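Local coordinates for lipoprotein (Bacillus anthracis, PDB 4JG9) that is a putative lipoprotein of unknown function, probably anchored to the outside of the cell membrane, that may bind lipid, at residues 66-78 and 89-101. Residues are numbered along the deposited sequence; the frame is centred on the assembly and turned at random.
Sequences IPLKGIEEKIAMA and EIMWYFLDPEMPT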
ATOM      1  N   ILE A  66      -6.257 -32.379   5.905  1.00 52.90           N
ATOM      2  CA  ILE A  66      -6.937 -31.164   5.479  1.00 58.34           C
ATOM      3  C   ILE A  66      -6.320 -30.585   4.225  1.00 56.21           C
ATOM      4  O   ILE A  66      -5.125 -30.693   4.001  1.00 54.92           O
ATOM      5  CB  ILE A  66      -7.011 -30.101   6.584  1.00 53.71           C
ATOM      6  CG1 ILE A  66      -5.615 -29.670   7.011  1.00 48.19           C
ATOM      7  CG2 ILE A  66      -7.809 -30.627   7.760  1.00 53.25           C
ATOM      8  CD1 ILE A  66      -5.590 -28.332   7.703  1.00 48.29           C
ATOM      9  N   PRO A  67      -7.157 -30.001   3.382  1.00 52.61           N
ATOM     10  CA  PRO A  67      -6.706 -29.432   2.110  1.00 45.88           C
ATOM     11  C   PRO A  67      -5.912 -28.138   2.253  1.00 47.40           C
ATOM     12  O   PRO A  67      -6.290 -27.255   3.004  1.00 42.87           O
ATOM     13  CB  PRO A  67      -8.008 -29.195   1.352  1.00 47.33           C
ATOM     14  CG  PRO A  67      -9.053 -29.113   2.398  1.00 51.98           C
ATOM     15  CD  PRO A  67      -8.620 -30.025   3.494  1.00 52.88           C
ATOM     16  N   LEU A  68      -4.819 -28.045   1.509  1.00 48.62           N
ATOM     17  CA  LEU A  68      -3.926 -26.903   1.569  1.00 46.47           C
ATOM     18  C   LEU A  68      -3.503 -26.433   0.191  1.00 48.80           C
ATOM     19  O   LEU A  68      -3.428 -27.219  -0.739  1.00 50.25           O
ATOM     20  CB  LEU A  68      -2.676 -27.269   2.364  1.00 46.71           C
ATOM     21  CG  LEU A  68      -2.515 -26.750   3.785  1.00 50.99           C
ATOM     22  CD1 LEU A  68      -3.809 -26.811   4.565  1.00 55.52           C
ATOM     23  CD2 LEU A  68      -1.417 -27.509   4.498  1.00 44.82           C
ATOM     24  N   LYS A  69      -3.222 -25.143   0.067  1.00 44.00           N
ATOM     25  CA  LYS A  69      -2.684 -24.599  -1.169  1.00 44.67           C
ATOM     26  C   LYS A  69      -1.385 -23.859  -0.925  1.00 48.03           C
ATOM     27  O   LYS A  69      -1.295 -23.027  -0.037  1.00 52.84           O
ATOM     28  CB  LYS A  69      -3.686 -23.690  -1.866  1.00 45.53           C
ATOM     29  CG  LYS A  69      -4.583 -24.425  -2.833  1.00 53.07           C
ATOM     30  CD  LYS A  69      -5.202 -23.487  -3.842  1.00 53.68           C
ATOM     31  CE  LYS A  69      -6.268 -24.198  -4.654  1.00 53.89           C
ATOM     32  NZ  LYS A  69      -5.729 -25.381  -5.367  1.00 49.65           N
ATOM     33  N   GLY A  70      -0.377 -24.162  -1.724  1.00 44.94           N
ATOM     34  CA  GLY A  70       0.904 -23.504  -1.595  1.00 46.38           C
ATOM     35  C   GLY A  70       2.036 -24.443  -1.929  1.00 47.92           C
ATOM     36  O   GLY A  70       1.897 -25.311  -2.775  1.00 53.52           O
ATOM     37  N   ILE A  71       3.159 -24.261  -1.249  1.00 51.80           N
ATOM     38  CA  ILE A  71       4.355 -25.044  -1.496  1.00 51.11           C
ATOM     39  C   ILE A  71       4.508 -26.077  -0.398  1.00 52.11           C
ATOM     40  O   ILE A  71       4.626 -25.729   0.781  1.00 51.97           O
ATOM     41  CB  ILE A  71       5.615 -24.155  -1.521  1.00 52.60           C
ATOM     42  CG1 ILE A  71       5.336 -22.836  -2.263  1.00 51.52           C
ATOM     43  CG2 ILE A  71       6.785 -24.914  -2.124  1.00 46.16           C
ATOM     44  CD1 ILE A  71       4.924 -23.028  -3.723  1.00 52.37           C
ATOM     45  N   GLU A  72       4.510 -27.345  -0.788  1.00 57.51           N
ATOM     46  CA  GLU A  72       4.610 -28.443   0.167  1.00 56.26           C
ATOM     47  C   GLU A  72       5.898 -28.351   0.966  1.00 55.75           C
ATOM     48  O   GLU A  72       6.955 -28.031   0.417  1.00 54.73           O
ATOM     49  CB  GLU A  72       4.511 -29.788  -0.555  1.00 52.16           C
ATOM     50  CG  GLU A  72       3.113 -30.097  -1.058  1.00 55.43           C
ATOM     51  CD  GLU A  72       2.982 -31.490  -1.672  1.00 62.35           C
ATOM     52  OE1 GLU A  72       3.228 -32.496  -0.961  1.00 60.11           O
ATOM     53  OE2 GLU A  72       2.605 -31.570  -2.866  1.00 64.61           O
ATOM     54  N   GLU A  73       5.784 -28.569   2.267  1.00 59.10           N
ATOM     55  CA  GLU A  73       6.928 -28.611   3.163  1.00 59.97           C
ATOM     56  C   GLU A  73       7.521 -27.234   3.411  1.00 60.83           C
ATOM     57  O   GLU A  73       8.585 -27.114   3.996  1.00 66.94           O
ATOM     58  CB  GLU A  73       7.997 -29.575   2.645  1.00 59.81           C
ATOM     59  CG  GLU A  73       7.617 -31.040   2.770  1.00 70.97           C
ATOM     60  CD  GLU A  73       8.705 -31.984   2.292  1.00 81.59           C
ATOM     61  OE1 GLU A  73       9.879 -31.571   2.229  1.00 83.57           O
ATOM     62  OE2 GLU A  73       8.386 -33.150   1.988  1.00 84.70           O
ATOM     63  N   LYS A  74       6.838 -26.196   2.954  1.00 60.28           N
ATOM     64  CA  LYS A  74       7.315 -24.841   3.172  1.00 54.68           C
ATOM     65  C   LYS A  74       6.233 -23.951   3.748  1.00 48.84           C
ATOM     66  O   LYS A  74       6.147 -23.768   4.952  1.00 51.65           O
ATOM     67  CB  LYS A  74       7.864 -24.255   1.878  1.00 57.88           C
ATOM     68  CG  LYS A  74       9.079 -24.996   1.360  1.00 62.82           C
ATOM     69  CD  LYS A  74       9.803 -24.210   0.287  1.00 68.19           C
ATOM     70  CE  LYS A  74      10.515 -23.006   0.868  1.00 66.99           C
ATOM     71  NZ  LYS A  74      11.240 -22.250  -0.185  1.00 67.14           N
ATOM     72  N   ILE A  75       5.405 -23.401   2.876  1.00 42.10           N
ATOM     73  CA  ILE A  75       4.314 -22.556   3.309  1.00 39.25           C
ATOM     74  C   ILE A  75       3.062 -22.813   2.485  1.00 40.60           C
ATOM     75  O   ILE A  75       3.138 -23.048   1.294  1.00 42.42           O
ATOM     76  CB  ILE A  75       4.719 -21.072   3.255  1.00 43.99           C
ATOM     77  CG1 ILE A  75       3.714 -20.209   4.010  1.00 44.38           C
ATOM     78  CG2 ILE A  75       4.884 -20.611   1.819  1.00 41.25           C
ATOM     79  CD1 ILE A  75       4.215 -18.816   4.302  1.00 46.49           C
ATOM     80  N   ALA A  76       1.909 -22.752   3.126  1.00 36.84           N
ATOM     81  CA  ALA A  76       0.646 -22.966   2.442  1.00 38.57           C
ATOM     82  C   ALA A  76      -0.484 -22.289   3.190  1.00 42.72           C
ATOM     83  O   ALA A  76      -0.332 -21.934   4.364  1.00 44.27           O
ATOM     84  CB  ALA A  76       0.372 -24.464   2.299  1.00 37.44           C
HETATM   85  N   MSE A  77      -1.612 -22.102   2.507  1.00 42.95           N
HETATM   86  CA  MSE A  77      -2.822 -21.611   3.153  1.00 43.58           C
HETATM   87  C   MSE A  77      -3.904 -22.674   3.077  1.00 43.68           C
HETATM   88  O   MSE A  77      -3.820 -23.595   2.259  1.00 43.30           O
HETATM   89  CB  MSE A  77      -3.312 -20.324   2.501  1.00 46.12           C
HETATM   90  CG  MSE A  77      -3.475 -20.432   0.995  1.00 54.45           C
HETATM   91 SE   MSE A  77      -4.289 -18.819   0.186  1.00 70.51          SE
HETATM   92  CE  MSE A  77      -6.091 -19.554   0.110  1.00 73.85           C
ATOM     93  N   ALA A  78      -4.913 -22.559   3.934  1.00 42.45           N
ATOM     94  CA  ALA A  78      -6.046 -23.465   3.860  1.00 43.03           C
ATOM     95  C   ALA A  78      -6.688 -23.332   2.486  1.00 44.23           C
ATOM     96  O   ALA A  78      -6.825 -22.218   1.955  1.00 44.29           O
ATOM     97  CB  ALA A  78      -7.052 -23.144   4.947  1.00 41.41           C
ATOM     98  N   GLU A  89     -10.937 -14.499   6.263  1.00 47.95           N
ATOM     99  CA  GLU A  89      -9.872 -14.880   7.173  1.00 45.65           C
ATOM    100  C   GLU A  89      -9.405 -16.270   6.764  1.00 50.01           C
ATOM    101  O   GLU A  89     -10.180 -17.229   6.794  1.00 50.75           O
ATOM    102  CB  GLU A  89     -10.350 -14.863   8.624  1.00 41.42           C
ATOM    103  CG  GLU A  89      -9.249 -15.152   9.643  1.00 46.66           C
ATOM    104  CD  GLU A  89      -9.755 -15.169  11.083  1.00 55.39           C
ATOM    105  OE1 GLU A  89     -10.584 -16.046  11.418  1.00 63.48           O
ATOM    106  OE2 GLU A  89      -9.325 -14.303  11.878  1.00 57.52           O
ATOM    107  N   ILE A  90      -8.147 -16.385   6.361  1.00 50.82           N
ATOM    108  CA  ILE A  90      -7.657 -17.677   5.920  1.00 52.88           C
ATOM    109  C   ILE A  90      -6.464 -18.122   6.739  1.00 50.23           C
ATOM    110  O   ILE A  90      -5.522 -17.366   6.968  1.00 50.47           O
ATOM    111  CB  ILE A  90      -7.312 -17.660   4.421  1.00 55.38           C
ATOM    112  CG1 ILE A  90      -8.592 -17.368   3.633  1.00 57.11           C
ATOM    113  CG2 ILE A  90      -6.722 -19.004   3.994  1.00 53.68           C
ATOM    114  CD1 ILE A  90      -8.449 -17.310   2.138  1.00 57.64           C
HETATM  115  N   MSE A  91      -6.526 -19.356   7.214  1.00 45.66           N
HETATM  116  CA  MSE A  91      -5.450 -19.870   8.024  1.00 51.33           C
HETATM  117  C   MSE A  91      -4.209 -20.174   7.180  1.00 52.52           C
HETATM  118  O   MSE A  91      -4.283 -20.849   6.144  1.00 52.53           O
HETATM  119  CB  MSE A  91      -5.927 -21.078   8.828  1.00 58.39           C
HETATM  120  CG  MSE A  91      -6.400 -20.691  10.246  1.00 69.25           C
HETATM  121 SE   MSE A  91      -4.831 -20.463  11.399  0.80 62.84          SE
HETATM  122  CE  MSE A  91      -3.867 -21.897  10.513  1.00134.29           C
ATOM    123  N   TRP A  92      -3.072 -19.636   7.609  1.00 47.17           N
ATOM    124  CA  TRP A  92      -1.808 -19.913   6.941  1.00 43.65           C
ATOM    125  C   TRP A  92      -0.989 -20.897   7.762  1.00 43.91           C
ATOM    126  O   TRP A  92      -1.072 -20.905   8.995  1.00 45.84           O
ATOM    127  CB  TRP A  92      -1.033 -18.628   6.696  1.00 41.35           C
ATOM    128  CG  TRP A  92      -1.525 -17.906   5.495  1.00 45.96           C
ATOM    129  CD1 TRP A  92      -2.752 -17.319   5.337  1.00 47.01           C
ATOM    130  CD2 TRP A  92      -0.812 -17.684   4.275  1.00 43.13           C
ATOM    131  NE1 TRP A  92      -2.851 -16.755   4.087  1.00 44.17           N
ATOM    132  CE2 TRP A  92      -1.672 -16.956   3.415  1.00 44.10           C
ATOM    133  CE3 TRP A  92       0.467 -18.025   3.822  1.00 44.10           C
ATOM    134  CZ2 TRP A  92      -1.293 -16.562   2.130  1.00 43.62           C
ATOM    135  CZ3 TRP A  92       0.844 -17.633   2.536  1.00 47.14           C
ATOM    136  CH2 TRP A  92      -0.036 -16.907   1.709  1.00 45.93           C
ATOM    137  N   TYR A  93      -0.213 -21.731   7.071  1.00 40.79           N
ATOM    138  CA  TYR A  93       0.542 -22.795   7.721  1.00 43.91           C
ATOM    139  C   TYR A  93       2.017 -22.735   7.351  1.00 45.62           C
ATOM    140  O   TYR A  93       2.369 -22.695   6.159  1.00 43.95           O
ATOM    141  CB  TYR A  93      -0.028 -24.162   7.325  1.00 42.90           C
ATOM    142  CG  TYR A  93      -1.459 -24.386   7.749  1.00 44.55           C
ATOM    143  CD1 TYR A  93      -2.514 -23.953   6.954  1.00 44.68           C
ATOM    144  CD2 TYR A  93      -1.760 -25.049   8.932  1.00 43.37           C
ATOM    145  CE1 TYR A  93      -3.836 -24.169   7.335  1.00 46.63           C
ATOM    146  CE2 TYR A  93      -3.074 -25.266   9.323  1.00 44.42           C
ATOM    147  CZ  TYR A  93      -4.109 -24.828   8.518  1.00 48.56           C
ATOM    148  OH  TYR A  93      -5.419 -25.037   8.894  1.00 50.98           O
ATOM    149  N   PHE A  94       2.871 -22.765   8.374  1.00 43.93           N
ATOM    150  CA  PHE A  94       4.315 -22.677   8.186  1.00 44.30           C
ATOM    151  C   PHE A  94       4.946 -24.043   8.343  1.00 46.23           C
ATOM    152  O   PHE A  94       5.370 -24.416   9.437  1.00 49.56           O
ATOM    153  CB  PHE A  94       4.908 -21.658   9.161  1.00 46.65           C
ATOM    154  CG  PHE A  94       4.205 -20.340   9.117  1.00 48.71           C
ATOM    155  CD1 PHE A  94       4.360 -19.501   8.030  1.00 48.09           C
ATOM    156  CD2 PHE A  94       3.353 -19.962  10.136  1.00 51.73           C
ATOM    157  CE1 PHE A  94       3.695 -18.305   7.968  1.00 49.13           C
ATOM    158  CE2 PHE A  94       2.686 -18.766  10.081  1.00 49.89           C
ATOM    159  CZ  PHE A  94       2.856 -17.935   8.996  1.00 51.00           C
ATOM    160  N   LEU A  95       4.989 -24.773   7.231  1.00 43.95           N
ATOM    161  CA  LEU A  95       5.376 -26.174   7.192  1.00 42.73           C
ATOM    162  C   LEU A  95       6.871 -26.348   7.336  1.00 53.20           C
ATOM    163  O   LEU A  95       7.344 -27.358   7.868  1.00 62.14           O
ATOM    164  CB  LEU A  95       4.909 -26.802   5.876  1.00 44.29           C
ATOM    165  CG  LEU A  95       3.472 -26.448   5.467  1.00 49.97           C
ATOM    166  CD1 LEU A  95       3.170 -26.954   4.072  1.00 50.85           C
ATOM    167  CD2 LEU A  95       2.475 -27.044   6.461  1.00 52.49           C
ATOM    168  N   ASP A  96       7.613 -25.359   6.857  1.00 52.99           N
ATOM    169  CA  ASP A  96       9.067 -25.397   6.907  1.00 56.84           C
ATOM    170  C   ASP A  96       9.556 -25.441   8.366  1.00 60.35           C
ATOM    171  O   ASP A  96       9.311 -24.509   9.150  1.00 62.25           O
ATOM    172  CB  ASP A  96       9.613 -24.178   6.169  1.00 55.36           C
ATOM    173  CG  ASP A  96      11.118 -24.192   6.024  1.00 61.15           C
ATOM    174  OD1 ASP A  96      11.794 -25.037   6.651  1.00 63.08           O
ATOM    175  OD2 ASP A  96      11.631 -23.333   5.273  1.00 63.05           O
ATOM    176  N   PRO A  97      10.239 -26.544   8.737  1.00 58.17           N
ATOM    177  CA  PRO A  97      10.784 -26.710  10.090  1.00 59.13           C
ATOM    178  C   PRO A  97      11.907 -25.717  10.365  1.00 62.32           C
ATOM    179  O   PRO A  97      12.291 -25.539  11.521  1.00 62.80           O
ATOM    180  CB  PRO A  97      11.326 -28.146  10.086  1.00 50.31           C
ATOM    181  CG  PRO A  97      11.540 -28.479   8.665  1.00 51.17           C
ATOM    182  CD  PRO A  97      10.476 -27.732   7.900  1.00 54.93           C
ATOM    183  N   GLU A  98      12.428 -25.090   9.314  1.00 64.92           N
ATOM    184  CA  GLU A  98      13.437 -24.049   9.483  1.00 73.00           C
ATOM    185  C   GLU A  98      12.954 -22.702   8.918  1.00 67.27           C
ATOM    186  O   GLU A  98      13.719 -21.968   8.296  1.00 62.73           O
ATOM    187  CB  GLU A  98      14.762 -24.474   8.849  1.00 79.55           C
ATOM    188  CG  GLU A  98      15.574 -25.407   9.735  1.00 89.27           C
ATOM    189  CD  GLU A  98      16.699 -26.094   8.989  1.00 99.32           C
ATOM    190  OE1 GLU A  98      17.437 -25.409   8.249  1.00103.38           O
ATOM    191  OE2 GLU A  98      16.845 -27.323   9.143  1.00103.57           O
HETATM  192  N   MSE A  99      11.679 -22.399   9.152  1.00 63.17           N
HETATM  193  CA  MSE A  99      11.088 -21.138   8.741  1.00 57.08           C
HETATM  194  C   MSE A  99      11.883 -19.995   9.327  1.00 55.59           C
HETATM  195  O   MSE A  99      12.090 -19.949  10.534  1.00 60.07           O
HETATM  196  CB  MSE A  99       9.660 -21.031   9.263  1.00 56.80           C
HETATM  197  CG  MSE A  99       8.912 -19.839   8.692  1.00 55.88           C
HETATM  198 SE   MSE A  99       8.228 -20.249   6.927  1.00 75.21          SE
HETATM  199  CE  MSE A  99       7.953 -18.440   6.390  1.00 58.90           C
ATOM    200  N   PRO A 100      12.316 -19.055   8.478  1.00 52.70           N
ATOM    201  CA  PRO A 100      13.100 -17.907   8.953  1.00 47.79           C
ATOM    202  C   PRO A 100      12.287 -17.044   9.905  1.00 45.15           C
ATOM    203  O   PRO A 100      11.056 -17.023   9.830  1.00 46.27           O
ATOM    204  CB  PRO A 100      13.386 -17.120   7.677  1.00 44.86           C
ATOM    205  CG  PRO A 100      13.114 -18.064   6.553  1.00 51.02           C
ATOM    206  CD  PRO A 100      12.042 -18.980   7.034  1.00 52.38           C
ATOM    207  N   THR A 101      12.969 -16.329  10.784  1.00 40.49           N
ATOM    208  CA  THR A 101      12.306 -15.413  11.701  1.00 40.10           C
ATOM    209  C   THR A 101      12.099 -14.044  11.043  1.00 41.75           C
ATOM    210  O   THR A 101      12.976 -13.573  10.314  1.00 43.30           O
ATOM    211  CB  THR A 101      13.157 -15.206  12.966  1.00 40.73           C
ATOM    212  OG1 THR A 101      13.421 -16.466  13.580  1.00 41.69           O
ATOM    213  CG2 THR A 101      12.464 -14.267  13.963  1.00 38.57           C
TER
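The indole of W92 receives M77 on one face: CB of M77 sits 3.9 Å from the centroid of the five-membered ring of W92, a CH-pi contact only 10° off the ring normal, while CG1 of I75 comes to the indole edge in plane. The ring of Y93, on the other face of the sheet, has CE of M91 over one face and the backbone atoms A76 O and A78 N at its edge. W92 and Y93 are consecutive on strand 88-94 and so lie on opposite faces of the antiparallel beta hairpin it forms with strand 75-78, inside a five-stranded antiparallel sheet. I75, M77, W92 and F94 share the face turned toward strand 153-161 of the second sheet, where I159 and L157 meet I75 and W92. With CG1 anti to the backbone N (chi1 -167°) and the chain extended, the I75 side chain runs beside that of F94, both pointing the same way, with CD1 of I75 3.7 Å from CE1 of F94. On the other face L68 brings CD1 to 3.8 Å from CE1 of Y93, the two side chains crossing at about a right angle. Backbone hydrogen bonds join the strands: Y93 N to A76 O (2.7 Å), A76 N to Y93 O and A78 N to M91 O. Beyond them K74 and I75 form a classic beta bulge opposite I71, and K74 NZ turns away to a salt bridge with D167. K74 O accepts D96 N on a lone pair at 2.9 Å, with a weak second bond from L95 N.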